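FBP protein (Leishmania major, PDB 5OEZ) probably catalyses the magnesium-dependent hydrolysis of fructose 1,6-bisphosphate to fructose 6-phosphate and phosphate, a step of gluconeogenesis, working as an AMP-binding homotetramer. Local coordinates at residues D112-D118 with I135-L141; R212-N218 with T242-Y248; A289-E293 with G304-E308; D121-N125 with G250-G254. All blocks are in the same frame, centred on the assembly; numbering follows the deposited sequence.

How the interactions relate
Interaction 1 pairs neighbouring strands of the large mixed beta-sheet in the N-terminal domain, while interactions 2 and 3 lie in the C-terminal domain, their centres about 21 Å apart. Interaction 4 bridges the two: its 121-125 segment leaves the strand that carries 112-118, and its 250-254 segment opens helix 252-262, which follows strand 245-246 of interaction 2. Along the chain interactions 1 and 4 alternate, interaction 2 is nested inside the loop that interaction 4 closes, and interaction 3 comes last. Interactions 1 and 4 touch where I135 packs on M252 and V253, joining strand 132-140, the hairpin partner of the strand that carries the metal ligand D118, to helix 252-262.

Interaction 1 (D112-D118 with I135-L141); sequences DYLIFFD and IWGVWRL
I115 and V138 face each other in the middle of an antiparallel hairpin, CA atoms 4.6 Å apart, and the tight packing spreads from there. Backbone bonds join L114 with W139, F116 with G137 and D118 with I135 in both directions; that from W139 N to L114 O is 2.9 Å long. On the side of L114 and F116, the F116 ring and the six-membered ring of W139 meet obliquely, CD2 of F116 lying 3.7 Å from CZ3 of W139; G137, paired with F116, has no side chain, and the W139 ring lies close beside it. Helix 281-294 packs on this face through L282. On the other face V138 CG1 presses against Y113 CD1 at 3.5 Å, and helix 27-47 lies over I115 and W136.

The D112 end is looser. R140 is exposed; with CG anti to its backbone N (chi1 -176°) and a bend at chi3, its chain turns back so that Y113 CE1 lies over one face of the guanidinium, the two planes 68° apart, and NH1 comes within 3.3 Å of D112 OD2 in a salt bridge. D112 is poorly ordered, and its carboxylate also lies near that of D27.

Y113 and D27 bind AMP, whereas D118, near E97 and E284, binds manganese toward the other end of the strand. A continuous backbone connection thus runs between a nucleotide site and a metal site, and the clustered carboxylates around D118 are consistent with a site made for cations.

Interaction 2 (R212-N218 with T242-Y248); sequences RSIYSVN and TRYSARY
A beta-alpha-beta crossover brings these segments together: strand 214-216 passes through helix 227-238 to the parallel strand 245-246, and the chain ends beyond them carry N218, R247 and Y248 of the fructose 6-phosphate site. S245 donates from N to S213 O and accepts at O from Y215 N, each at 3.0 Å, and R247 N continues the pattern to Y215 O. S213, the centre of an inverse gamma turn, sets its CB over one face of the Y244 ring, 3.9 Å from the centroid and 13° off the normal, while Y244 OH is bonded to E327.

Y215 carries its CG between backbone N and carbonyl carbon (chi1 73°), which lays the ring alongside the next strand: A246 CB sits over one face, 3.7 Å from Y215 CZ, and Y244 CB comes at the edge. Its hydroxyl bonds E219. Helix 227-238 packs on the same ring through I233 and L236.

Near the sugar site, the Y248 ring lies against the backbone of V217 and N218, with N218 N over its centre and N218 CB 3.6 Å from Y248 CE2. N218 OD1 bonds A246 N of the second subunit, so this end of the crossover also belongs to a subunit interface.

Where the strand pairing gives out, a side chain takes over: S216 OG, anti to its own backbone N (chi1 -165°), donates to R247 O at 2.6 Å.

Interaction 3 (A289-E293 with G304-E308); sequences AMIVE and GRILE
One turn of helix 281-294, residues 289-293, meets a loop segment whose last three residues, 306-308, have helical backbone angles, and the nearest CA atoms, those of A289 and I306, stand 6.5 Å apart. Where they come closest the contact is apolar: A289 CB lies 3.8 Å from I306 CB and 4.0 Å from L307 CD2. The other methyl of L307, CD1, reaches past M290 to the carboxylate of E293, which arrives from the opposite direction, so a leucine branch packs beside a charged group.

That charge is matched by R305. Bent at chi3 (68°), its chain crosses E293 at about a right angle and grips it side-on with two nitrogens. NE reaches E293 OE2 at 2.9 Å, almost straight at 173° and in the guanidinium plane; NH2 meets the syn lone pair of OE1 at 2.9 Å with a more bent bond. The third nitrogen, NH1, bonds E308 OE2 at 3.1 Å, so the arginine is held between two glutamates and its rotation is restricted. Water 2 donates to E293 OE2 and accepts from L307 N, giving this carboxylate oxygen a second partner and tying the helix to the loop backbone.

Around this, strand 317-323 packs on A289 and I306 through F322, the backbone of I306 bonds A299 of strand 298-300, M290 leans on A168 of strand 167-173, and M165 touches both M290 and L307.

Interaction 4 (D121-N125 with G250-G254); sequences DGSSN and GSMVG
This is a polar contact between a loop with a 3-10 segment and a helix start, joining the chain after strand 113-121 to the beginning of helix 252-262 at the active site. D121 binds manganese and fructose 6-phosphate, G122 and M252 also bind the sugar phosphate, and D118 and E284 stand close by.

D121 points its carboxylate at the first turn of the helix. V253 N donates to D121 OD2 at 3.3 Å, a straight bond at 165° that meets the oxygen from above the carboxylate plane, 40° out of it. The other oxygen, OD1, lies 3.7 Å from M252 CB; the bends of the methionine at chi2 and chi3 also bring its terminal methyl CE back to 3.8 Å from D121 OD1. S251 caps the helix weakly, its OG accepting from G254 N at 3.4 Å.

In the 3-10 segment, N125 ND2 makes a weak bond to G250 O, also 3.3 Å long, and lies beside S251 CB. G250 N in turn bonds D255 of the same helix.

The V253 amide, in the first turn of the helix, probably helps orient the carboxylate of D121, a residue of both the metal and the fructose 6-phosphate sites.

Interaction 1 (D112-D118 with I135-L141)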
loop_
_atom_site.group_PDB
_atom_site.type_symbol
_atom_site.label_atom_id
_atom_site.label_comp_id
_atom_site.label_asym_id
_atom_site.label_seq_id
_atom_site.Cartn_x
_atom_site.Cartn_y
_atom_site.Cartn_z
ATOM N N ASP C 112 -25.100 22.932 -8.921
ATOM C CA ASP C 112 -24.965 24.198 -9.676
ATOM C C ASP C 112 -23.597 24.386 -10.347
ATOM O O ASP C 112 -23.296 25.470 -10.854
ATOM C CB ASP C 112 -25.371 25.414 -8.791
ATOM C CG ASP C 112 -24.729 25.400 -7.406
ATOM O OD1 ASP C 112 -23.796 24.603 -7.142
ATOM O OD2 ASP C 112 -25.193 26.205 -6.570
ATOM N N TYR C 113 -22.786 23.329 -10.400
ATOM C CA TYR C 113 -21.498 23.384 -11.085
ATOM C C TYR C 113 -21.563 22.744 -12.472
ATOM O O TYR C 113 -22.215 21.718 -12.667
ATOM C CB TYR C 113 -20.399 22.731 -10.235
ATOM C CG TYR C 113 -20.057 23.547 -9.013
ATOM C CD1 TYR C 113 -19.533 24.829 -9.140
ATOM C CD2 TYR C 113 -20.241 23.038 -7.729
ATOM C CE1 TYR C 113 -19.201 25.585 -8.029
ATOM C CE2 TYR C 113 -19.920 23.794 -6.610
ATOM C CZ TYR C 113 -19.403 25.069 -6.763
ATOM O OH TYR C 113 -19.080 25.837 -5.660
ATOM N N LEU C 114 -20.887 23.377 -13.431
ATOM C CA LEU C 114 -20.630 22.795 -14.751
ATOM C C LEU C 114 -19.178 22.360 -14.714
ATOM O O LEU C 114 -18.316 23.178 -14.419
ATOM C CB LEU C 114 -20.819 23.827 -15.871
ATOM C CG LEU C 114 -22.223 24.419 -16.100
ATOM C CD1 LEU C 114 -22.506 25.570 -15.161
ATOM C CD2 LEU C 114 -22.367 24.894 -17.541
ATOM N N ILE C 115 -18.897 21.095 -15.016
ATOM C CA ILE C 115 -17.523 20.601 -14.948
ATOM C C ILE C 115 -17.132 19.935 -16.261
ATOM O O ILE C 115 -17.870 19.127 -16.812
ATOM C CB ILE C 115 -17.277 19.687 -13.729
ATOM C CG1 ILE C 115 -15.837 19.187 -13.724
ATOM C CG2 ILE C 115 -18.232 18.508 -13.693
ATOM C CD1 ILE C 115 -15.364 18.728 -12.355
ATOM N N PHE C 116 -15.970 20.329 -16.767
ATOM C CA PHE C 116 -15.447 19.838 -18.015
ATOM C C PHE C 116 -14.111 19.243 -17.683
ATOM O O PHE C 116 -13.276 19.925 -17.095
ATOM C CB PHE C 116 -15.332 20.984 -19.020
ATOM C CG PHE C 116 -16.658 21.551 -19.370
ATOM C CD1 PHE C 116 -17.431 20.954 -20.347
ATOM C CD2 PHE C 116 -17.171 22.630 -18.671
ATOM C CE1 PHE C 116 -18.688 21.447 -20.663
ATOM C CE2 PHE C 116 -18.428 23.127 -18.971
ATOM C CZ PHE C 116 -19.191 22.532 -19.966
ATOM N N PHE C 117 -13.914 17.980 -18.043
ATOM C CA PHE C 117 -12.715 17.286 -17.636
ATOM C C PHE C 117 -12.129 16.417 -18.730
ATOM O O PHE C 117 -12.837 15.929 -19.590
ATOM C CB PHE C 117 -12.995 16.465 -16.361
ATOM C CG PHE C 117 -13.993 15.358 -16.554
ATOM C CD1 PHE C 117 -15.360 15.596 -16.454
ATOM C CD2 PHE C 117 -13.565 14.074 -16.846
ATOM C CE1 PHE C 117 -16.275 14.567 -16.650
ATOM C CE2 PHE C 117 -14.478 13.052 -17.059
ATOM C CZ PHE C 117 -15.835 13.296 -16.972
ATOM N N ASP C 118 -10.805 16.295 -18.706
ATOM C CA ASP C 118 -10.084 15.305 -19.475
ATOM C C ASP C 118 -9.697 14.201 -18.468
ATOM O O ASP C 118 -8.791 14.392 -17.661
ATOM C CB ASP C 118 -8.859 15.950 -20.127
ATOM C CG ASP C 118 -8.067 14.981 -21.006
ATOM O OD1 ASP C 118 -8.493 13.823 -21.215
ATOM O OD2 ASP C 118 -7.007 15.400 -21.527
ATOM N N ILE C 135 -7.313 16.450 -15.980
ATOM C CA ILE C 135 -7.507 17.902 -15.918
ATOM C C ILE C 135 -8.992 18.225 -15.791
ATOM O O ILE C 135 -9.819 17.550 -16.406
ATOM C CB ILE C 135 -6.999 18.600 -17.198
ATOM C CG1 ILE C 135 -5.603 18.101 -17.574
ATOM C CG2 ILE C 135 -6.979 20.120 -17.017
ATOM C CD1 ILE C 135 -5.162 18.492 -18.974
ATOM N N TRP C 136 -9.333 19.256 -15.017
ATOM C CA TRP C 136 -10.721 19.685 -14.921
ATOM C C TRP C 136 -10.836 21.188 -14.700
ATOM O O TRP C 136 -9.947 21.799 -14.135
ATOM C CB TRP C 136 -11.475 18.921 -13.803
ATOM C CG TRP C 136 -10.887 19.168 -12.495
ATOM C CD1 TRP C 136 -11.203 20.174 -11.636
ATOM C CD2 TRP C 136 -9.831 18.420 -11.880
ATOM N NE1 TRP C 136 -10.421 20.076 -10.511
ATOM C CE2 TRP C 136 -9.562 19.023 -10.645
ATOM C CE3 TRP C 136 -9.097 17.296 -12.257
ATOM C CZ2 TRP C 136 -8.585 18.556 -9.794
ATOM C CZ3 TRP C 136 -8.126 16.826 -11.399
ATOM C CH2 TRP C 136 -7.880 17.451 -10.187
ATOM N N GLY C 137 -11.943 21.752 -15.168
ATOM C CA GLY C 137 -12.279 23.152 -14.962
ATOM C C GLY C 137 -13.731 23.210 -14.561
ATOM O O GLY C 137 -14.559 22.471 -15.099
ATOM N N VAL C 138 -14.040 24.116 -13.643
ATOM C CA VAL C 138 -15.369 24.227 -13.051
ATOM C C VAL C 138 -15.932 25.650 -13.229
ATOM O O VAL C 138 -15.252 26.639 -12.956
ATOM C CB VAL C 138 -15.311 23.907 -11.538
ATOM C CG1 VAL C 138 -16.714 23.898 -10.907
ATOM C CG2 VAL C 138 -14.612 22.581 -11.268
ATOM N N TRP C 139 -17.167 25.731 -13.707
ATOM C CA TRP C 139 -17.896 26.987 -13.872
ATOM C C TRP C 139 -19.152 26.874 -13.010
ATOM O O TRP C 139 -19.524 25.766 -12.588
ATOM C CB TRP C 139 -18.313 27.189 -15.325
ATOM C CG TRP C 139 -17.266 27.721 -16.234
ATOM C CD1 TRP C 139 -17.138 29.007 -16.666
ATOM C CD2 TRP C 139 -16.241 26.978 -16.888
ATOM N NE1 TRP C 139 -16.086 29.119 -17.535
ATOM C CE2 TRP C 139 -15.520 27.884 -17.698
ATOM C CE3 TRP C 139 -15.858 25.635 -16.876
ATOM C CZ2 TRP C 139 -14.433 27.496 -18.480
ATOM C CZ3 TRP C 139 -14.769 25.242 -17.667
ATOM C CH2 TRP C 139 -14.065 26.173 -18.441
ATOM N N ARG C 140 -19.816 28.007 -12.803
ATOM C CA ARG C 140 -21.071 28.052 -12.056
ATOM C C ARG C 140 -22.231 28.471 -12.976
ATOM O O ARG C 140 -22.032 29.202 -13.942
ATOM C CB ARG C 140 -20.914 28.994 -10.859
ATOM C CG ARG C 140 -22.122 29.041 -9.953
ATOM C CD ARG C 140 -21.908 30.014 -8.817
ATOM N NE ARG C 140 -21.045 29.389 -7.828
ATOM C CZ ARG C 140 -21.455 28.635 -6.811
ATOM N NH1 ARG C 140 -22.749 28.396 -6.594
ATOM N NH2 ARG C 140 -20.554 28.116 -5.984
ATOM N N LEU C 141 -23.437 27.972 -12.710
ATOM C CA LEU C 141 -24.622 28.470 -13.415
ATOM C C LEU C 141 -24.662 29.982 -13.272
ATOM O O LEU C 141 -24.605 30.477 -12.141
ATOM C CB LEU C 141 -25.918 27.929 -12.807
ATOM C CG LEU C 141 -26.495 26.592 -13.237
ATOM C CD1 LEU C 141 -27.794 26.342 -12.475
ATOM C CD2 LEU C 141 -26.733 26.582 -14.729
#

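Interaction 2 (R212-N218 with T242-Y248)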
loop_
_atom_site.group_PDB
_atom_site.type_symbol
_atom_site.label_atom_id
_atom_site.label_comp_id
_atom_site.label_asym_id
_atom_site.label_seq_id
_atom_site.Cartn_x
_atom_site.Cartn_y
_atom_site.Cartn_z
ATOM N N ARG C 212 13.193 31.408 -16.749
ATOM C CA ARG C 212 13.939 30.171 -16.598
ATOM C C ARG C 212 14.215 29.608 -17.987
ATOM O O ARG C 212 13.298 29.490 -18.810
ATOM C CB ARG C 212 13.152 29.144 -15.775
ATOM C CG ARG C 212 13.927 27.870 -15.451
ATOM C CD ARG C 212 14.957 28.077 -14.347
ATOM N NE ARG C 212 15.839 26.907 -14.266
ATOM C CZ ARG C 212 15.578 25.765 -13.618
ATOM N NH1 ARG C 212 14.453 25.594 -12.932
ATOM N NH2 ARG C 212 16.466 24.775 -13.648
ATOM N N SER C 213 15.458 29.237 -18.244
ATOM C CA SER C 213 15.888 28.832 -19.590
ATOM C C SER C 213 15.596 27.363 -19.933
ATOM O O SER C 213 16.514 26.578 -20.183
ATOM C CB SER C 213 17.379 29.110 -19.750
ATOM O OG SER C 213 17.639 30.491 -19.578
ATOM N N ILE C 214 14.315 27.001 -19.931
ATOM C CA ILE C 214 13.855 25.675 -20.329
ATOM C C ILE C 214 12.693 25.868 -21.283
ATOM O O ILE C 214 11.773 26.636 -20.989
ATOM C CB ILE C 214 13.371 24.810 -19.141
ATOM C CG1 ILE C 214 14.484 24.625 -18.109
ATOM C CG2 ILE C 214 12.914 23.432 -19.631
ATOM C CD1 ILE C 214 14.036 23.938 -16.824
ATOM N N TYR C 215 12.729 25.154 -22.407
ATOM C CA TYR C 215 11.628 25.157 -23.349
ATOM C C TYR C 215 11.178 23.732 -23.633
ATOM O O TYR C 215 11.979 22.797 -23.663
ATOM C CB TYR C 215 11.987 25.917 -24.641
ATOM C CG TYR C 215 12.932 25.244 -25.576
ATOM C CD1 TYR C 215 14.306 25.305 -25.375
ATOM C CD2 TYR C 215 12.467 24.552 -26.696
ATOM C CE1 TYR C 215 15.196 24.685 -26.257
ATOM C CE2 TYR C 215 13.348 23.935 -27.590
ATOM C CZ TYR C 215 14.716 23.990 -27.359
ATOM O OH TYR C 215 15.610 23.363 -28.217
ATOM N N SER C 216 9.878 23.603 -23.883
ATOM C CA SER C 216 9.209 22.329 -24.020
ATOM C C SER C 216 8.300 22.393 -25.250
ATOM O O SER C 216 7.247 23.057 -25.241
ATOM C CB SER C 216 8.442 22.026 -22.719
ATOM O OG SER C 216 8.038 20.668 -22.627
ATOM N N VAL C 217 8.728 21.713 -26.316
ATOM C CA VAL C 217 7.971 21.608 -27.569
ATOM C C VAL C 217 8.436 20.362 -28.329
ATOM O O VAL C 217 9.526 19.855 -28.073
ATOM C CB VAL C 217 8.162 22.893 -28.413
ATOM C CG1 VAL C 217 9.574 22.963 -28.993
ATOM C CG2 VAL C 217 7.119 22.989 -29.511
ATOM N N ASN C 218 7.585 19.825 -29.196
ATOM C CA ASN C 218 7.951 18.708 -30.089
ATOM C C ASN C 218 8.621 19.230 -31.384
ATOM O O ASN C 218 7.920 19.564 -32.326
ATOM C CB ASN C 218 6.712 17.879 -30.462
ATOM C CG ASN C 218 7.044 16.664 -31.338
ATOM O OD1 ASN C 218 8.195 16.419 -31.744
ATOM N ND2 ASN C 218 6.030 15.887 -31.614
ATOM N N THR C 242 22.237 33.448 -23.713
ATOM C CA THR C 242 21.521 32.590 -22.768
ATOM C C THR C 242 21.381 31.158 -23.299
ATOM O O THR C 242 20.773 30.941 -24.346
ATOM C CB THR C 242 20.119 33.167 -22.480
ATOM O OG1 THR C 242 20.218 34.567 -22.213
ATOM C CG2 THR C 242 19.425 32.491 -21.285
ATOM N N ARG C 243 21.931 30.189 -22.569
ATOM C CA ARG C 243 21.806 28.773 -22.930
ATOM C C ARG C 243 20.489 28.209 -22.418
ATOM O O ARG C 243 20.129 28.451 -21.274
ATOM C CB ARG C 243 22.978 27.957 -22.374
ATOM C CG ARG C 243 24.344 28.366 -22.924
ATOM C CD ARG C 243 24.676 27.728 -24.272
ATOM N NE ARG C 243 23.732 28.093 -25.329
ATOM C CZ ARG C 243 23.687 29.265 -25.974
ATOM N NH1 ARG C 243 24.543 30.246 -25.689
ATOM N NH2 ARG C 243 22.758 29.460 -26.917
ATOM N N TYR C 244 19.791 27.453 -23.272
ATOM C CA TYR C 244 18.484 26.859 -22.967
ATOM C C TYR C 244 18.556 25.329 -22.963
ATOM O O TYR C 244 19.278 24.756 -23.760
ATOM C CB TYR C 244 17.449 27.304 -24.008
ATOM C CG TYR C 244 16.817 28.645 -23.710
ATOM C CD1 TYR C 244 17.465 29.844 -24.018
ATOM C CD2 TYR C 244 15.564 28.713 -23.129
ATOM C CE1 TYR C 244 16.877 31.073 -23.734
ATOM C CE2 TYR C 244 14.961 29.934 -22.859
ATOM C CZ TYR C 244 15.619 31.108 -23.150
ATOM O OH TYR C 244 14.986 32.299 -22.864
ATOM N N SER C 245 17.803 24.694 -22.063
ATOM C CA SER C 245 17.614 23.244 -22.048
ATOM C C SER C 245 16.267 22.911 -22.629
ATOM O O SER C 245 15.289 23.594 -22.338
ATOM C CB SER C 245 17.607 22.689 -20.620
ATOM O OG SER C 245 18.853 22.837 -20.015
ATOM N N ALA C 246 16.214 21.805 -23.372
ATOM C CA ALA C 246 14.974 21.256 -23.917
ATOM C C ALA C 246 14.504 20.038 -23.094
ATOM O O ALA C 246 15.316 19.192 -22.705
ATOM C CB ALA C 246 15.175 20.880 -25.365
ATOM N N ARG C 247 13.202 20.006 -22.782
ATOM C CA ARG C 247 12.529 18.865 -22.149
ATOM C C ARG C 247 11.166 18.710 -22.805
ATOM O O ARG C 247 10.414 19.670 -22.858
ATOM C CB ARG C 247 12.314 19.103 -20.643
ATOM C CG ARG C 247 13.583 19.204 -19.808
ATOM C CD ARG C 247 14.270 17.866 -19.759
ATOM N NE ARG C 247 15.447 17.878 -18.898
ATOM C CZ ARG C 247 16.674 18.268 -19.257
ATOM N NH1 ARG C 247 16.939 18.726 -20.484
ATOM N NH2 ARG C 247 17.651 18.211 -18.357
ATOM N N TYR C 248 10.852 17.520 -23.316
ATOM C CA TYR C 248 9.512 17.220 -23.830
ATOM C C TYR C 248 9.150 15.770 -23.500
ATOM O O TYR C 248 9.535 14.826 -24.199
ATOM C CB TYR C 248 9.414 17.492 -25.331
ATOM C CG TYR C 248 8.002 17.497 -25.875
ATOM C CD1 TYR C 248 7.126 18.554 -25.601
ATOM C CD2 TYR C 248 7.539 16.468 -26.668
ATOM C CE1 TYR C 248 5.829 18.572 -26.096
ATOM C CE2 TYR C 248 6.243 16.472 -27.161
ATOM C CZ TYR C 248 5.394 17.527 -26.872
ATOM O OH TYR C 248 4.117 17.527 -27.376
HETATM O O HOH W 1 18.546 25.542 -18.445
#

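Interaction 3 (A289-E293 with G304-E308)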
loop_
_atom_site.group_PDB
_atom_site.type_symbol
_atom_site.label_atom_id
_atom_site.label_comp_id
_atom_site.label_asym_id
_atom_site.label_seq_id
_atom_site.Cartn_x
_atom_site.Cartn_y
_atom_site.Cartn_z
ATOM N N ALA C 289 -4.660 27.209 -18.255
ATOM C CA ALA C 289 -4.402 28.645 -18.279
ATOM C C ALA C 289 -4.704 29.302 -16.923
ATOM O O ALA C 289 -3.957 30.172 -16.483
ATOM C CB ALA C 289 -5.205 29.308 -19.390
ATOM N N MET C 290 -5.814 28.918 -16.290
ATOM C CA MET C 290 -6.190 29.488 -14.980
ATOM C C MET C 290 -5.152 29.139 -13.925
ATOM O O MET C 290 -4.783 29.972 -13.121
ATOM C CB MET C 290 -7.569 29.002 -14.516
ATOM C CG MET C 290 -8.128 29.815 -13.351
ATOM S SD MET C 290 -9.667 29.140 -12.694
ATOM C CE MET C 290 -9.884 30.154 -11.226
ATOM N N ILE C 291 -4.659 27.911 -13.949
ATOM C CA ILE C 291 -3.621 27.504 -13.006
ATOM C C ILE C 291 -2.328 28.292 -13.210
ATOM O O ILE C 291 -1.791 28.844 -12.259
ATOM C CB ILE C 291 -3.359 25.997 -13.106
ATOM C CG1 ILE C 291 -4.582 25.233 -12.573
ATOM C CG2 ILE C 291 -2.132 25.607 -12.299
ATOM C CD1 ILE C 291 -4.735 23.860 -13.189
ATOM N N VAL C 292 -1.869 28.373 -14.457
ATOM C CA VAL C 292 -0.640 29.103 -14.801
ATOM C C VAL C 292 -0.747 30.582 -14.435
ATOM O O VAL C 292 0.193 31.149 -13.883
ATOM C CB VAL C 292 -0.274 28.924 -16.308
ATOM C CG1 VAL C 292 0.795 29.900 -16.780
ATOM C CG2 VAL C 292 0.179 27.494 -16.563
ATOM N N GLU C 293 -1.871 31.224 -14.741
ATOM C CA GLU C 293 -2.034 32.655 -14.366
ATOM C C GLU C 293 -2.034 32.853 -12.855
ATOM O O GLU C 293 -1.391 33.760 -12.352
ATOM C CB GLU C 293 -3.307 33.275 -14.962
ATOM C CG GLU C 293 -3.243 33.573 -16.458
ATOM C CD GLU C 293 -4.356 34.515 -16.944
ATOM O OE1 GLU C 293 -5.093 35.080 -16.099
ATOM O OE2 GLU C 293 -4.488 34.704 -18.185
ATOM N N GLY C 304 -3.957 36.659 -27.714
ATOM C CA GLY C 304 -4.082 37.085 -26.324
ATOM C C GLY C 304 -4.363 35.932 -25.387
ATOM O O GLY C 304 -4.159 34.756 -25.726
ATOM N N ARG C 305 -4.857 36.295 -24.212
ATOM C CA ARG C 305 -5.105 35.354 -23.133
ATOM C C ARG C 305 -6.094 34.281 -23.543
ATOM O O ARG C 305 -7.154 34.588 -24.075
ATOM C CB ARG C 305 -5.658 36.093 -21.899
ATOM C CG ARG C 305 -4.653 37.010 -21.206
ATOM C CD ARG C 305 -5.341 37.894 -20.185
ATOM N NE ARG C 305 -5.841 37.116 -19.050
ATOM C CZ ARG C 305 -6.890 37.429 -18.286
ATOM N NH1 ARG C 305 -7.629 38.514 -18.498
ATOM N NH2 ARG C 305 -7.225 36.628 -17.286
ATOM N N ILE C 306 -5.743 33.027 -23.260
ATOM C CA ILE C 306 -6.651 31.891 -23.425
ATOM C C ILE C 306 -7.984 32.143 -22.701
ATOM O O ILE C 306 -9.053 31.862 -23.251
ATOM C CB ILE C 306 -6.032 30.583 -22.857
ATOM C CG1 ILE C 306 -4.781 30.149 -23.639
ATOM C CG2 ILE C 306 -7.036 29.430 -22.852
ATOM C CD1 ILE C 306 -5.017 29.773 -25.085
ATOM N N LEU C 307 -7.908 32.658 -21.472
ATOM C CA LEU C 307 -9.092 32.881 -20.637
ATOM C C LEU C 307 -10.059 33.912 -21.187
ATOM O O LEU C 307 -11.249 33.855 -20.874
ATOM C CB LEU C 307 -8.695 33.252 -19.206
ATOM C CG LEU C 307 -7.941 32.171 -18.412
ATOM C CD1 LEU C 307 -7.661 32.660 -16.998
ATOM C CD2 LEU C 307 -8.700 30.851 -18.378
ATOM N N GLU C 308 -9.570 34.819 -22.027
ATOM C CA GLU C 308 -10.437 35.821 -22.692
ATOM C C GLU C 308 -11.125 35.333 -23.983
ATOM O O GLU C 308 -11.939 36.061 -24.526
ATOM C CB GLU C 308 -9.659 37.109 -23.001
ATOM C CG GLU C 308 -9.328 37.964 -21.782
ATOM C CD GLU C 308 -8.468 39.189 -22.109
ATOM O OE1 GLU C 308 -8.142 39.415 -23.298
ATOM O OE2 GLU C 308 -8.103 39.934 -21.169
HETATM O O HOH W 2 -5.236 32.951 -20.219
#

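Interaction 4 (D121-N125 with G250-G254)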
loop_
_atom_site.group_PDB
_atom_site.type_symbol
_atom_site.label_atom_id
_atom_site.label_comp_id
_atom_site.label_asym_id
_atom_site.label_seq_id
_atom_site.Cartn_x
_atom_site.Cartn_y
_atom_site.Cartn_z
ATOM N N ASP C 121 -5.289 12.332 -19.859
ATOM C CA ASP C 121 -4.383 12.844 -20.881
ATOM C C ASP C 121 -3.123 11.972 -20.995
ATOM O O ASP C 121 -2.509 11.610 -19.988
ATOM C CB ASP C 121 -3.991 14.315 -20.579
ATOM C CG ASP C 121 -2.624 14.710 -21.151
ATOM O OD1 ASP C 121 -2.528 14.947 -22.373
ATOM O OD2 ASP C 121 -1.644 14.791 -20.368
ATOM N N GLY C 122 -2.719 11.707 -22.236
ATOM C CA GLY C 122 -1.443 11.093 -22.543
ATOM C C GLY C 122 -1.493 9.593 -22.381
ATOM O O GLY C 122 -0.478 8.983 -22.091
ATOM N N SER C 123 -2.651 8.993 -22.643
ATOM C CA SER C 123 -2.927 7.605 -22.237
ATOM C C SER C 123 -2.006 6.537 -22.843
ATOM O O SER C 123 -1.737 5.521 -22.189
ATOM C CB SER C 123 -4.375 7.245 -22.555
ATOM O OG SER C 123 -4.714 5.996 -21.982
ATOM N N SER C 124 -1.545 6.763 -24.078
ATOM C CA SER C 124 -0.589 5.871 -24.749
ATOM C C SER C 124 0.697 5.681 -23.935
ATOM O O SER C 124 1.266 4.581 -23.901
ATOM C CB SER C 124 -0.238 6.415 -26.139
ATOM O OG SER C 124 0.322 7.718 -26.058
ATOM N N ASN C 125 1.118 6.752 -23.257
ATOM C CA ASN C 125 2.342 6.772 -22.438
ATOM C C ASN C 125 2.455 5.718 -21.352
ATOM O O ASN C 125 3.563 5.452 -20.892
ATOM C CB ASN C 125 2.495 8.123 -21.743
ATOM C CG ASN C 125 2.882 9.236 -22.691
ATOM O OD1 ASN C 125 3.358 9.000 -23.794
ATOM N ND2 ASN C 125 2.717 10.462 -22.239
ATOM N N GLY C 250 6.117 14.591 -23.539
ATOM C CA GLY C 250 5.011 14.127 -24.397
ATOM C C GLY C 250 3.732 13.813 -23.619
ATOM O O GLY C 250 2.848 13.139 -24.116
ATOM N N SER C 251 3.649 14.268 -22.375
ATOM C CA SER C 251 2.416 14.257 -21.590
ATOM C C SER C 251 2.233 15.707 -21.191
ATOM O O SER C 251 3.043 16.267 -20.449
ATOM C CB SER C 251 2.541 13.358 -20.345
ATOM O OG SER C 251 1.623 13.712 -19.304
ATOM N N MET C 252 1.166 16.307 -21.689
ATOM C CA MET C 252 0.882 17.701 -21.426
ATOM C C MET C 252 0.878 18.034 -19.917
ATOM O O MET C 252 1.454 19.038 -19.496
ATOM C CB MET C 252 -0.466 18.035 -22.037
ATOM C CG MET C 252 -0.861 19.503 -21.972
ATOM S SD MET C 252 -2.562 19.676 -21.402
ATOM C CE MET C 252 -3.410 18.619 -22.574
ATOM N N VAL C 253 0.235 17.193 -19.114
ATOM C CA VAL C 253 0.134 17.461 -17.668
ATOM C C VAL C 253 1.527 17.386 -17.018
ATOM O O VAL C 253 1.912 18.274 -16.249
ATOM C CB VAL C 253 -0.864 16.524 -16.968
ATOM C CG1 VAL C 253 -0.888 16.801 -15.475
ATOM C CG2 VAL C 253 -2.267 16.715 -17.532
ATOM N N GLY C 254 2.300 16.376 -17.379
ATOM C CA GLY C 254 3.680 16.273 -16.903
ATOM C C GLY C 254 4.532 17.464 -17.292
ATOM O O GLY C 254 5.252 18.005 -16.455
#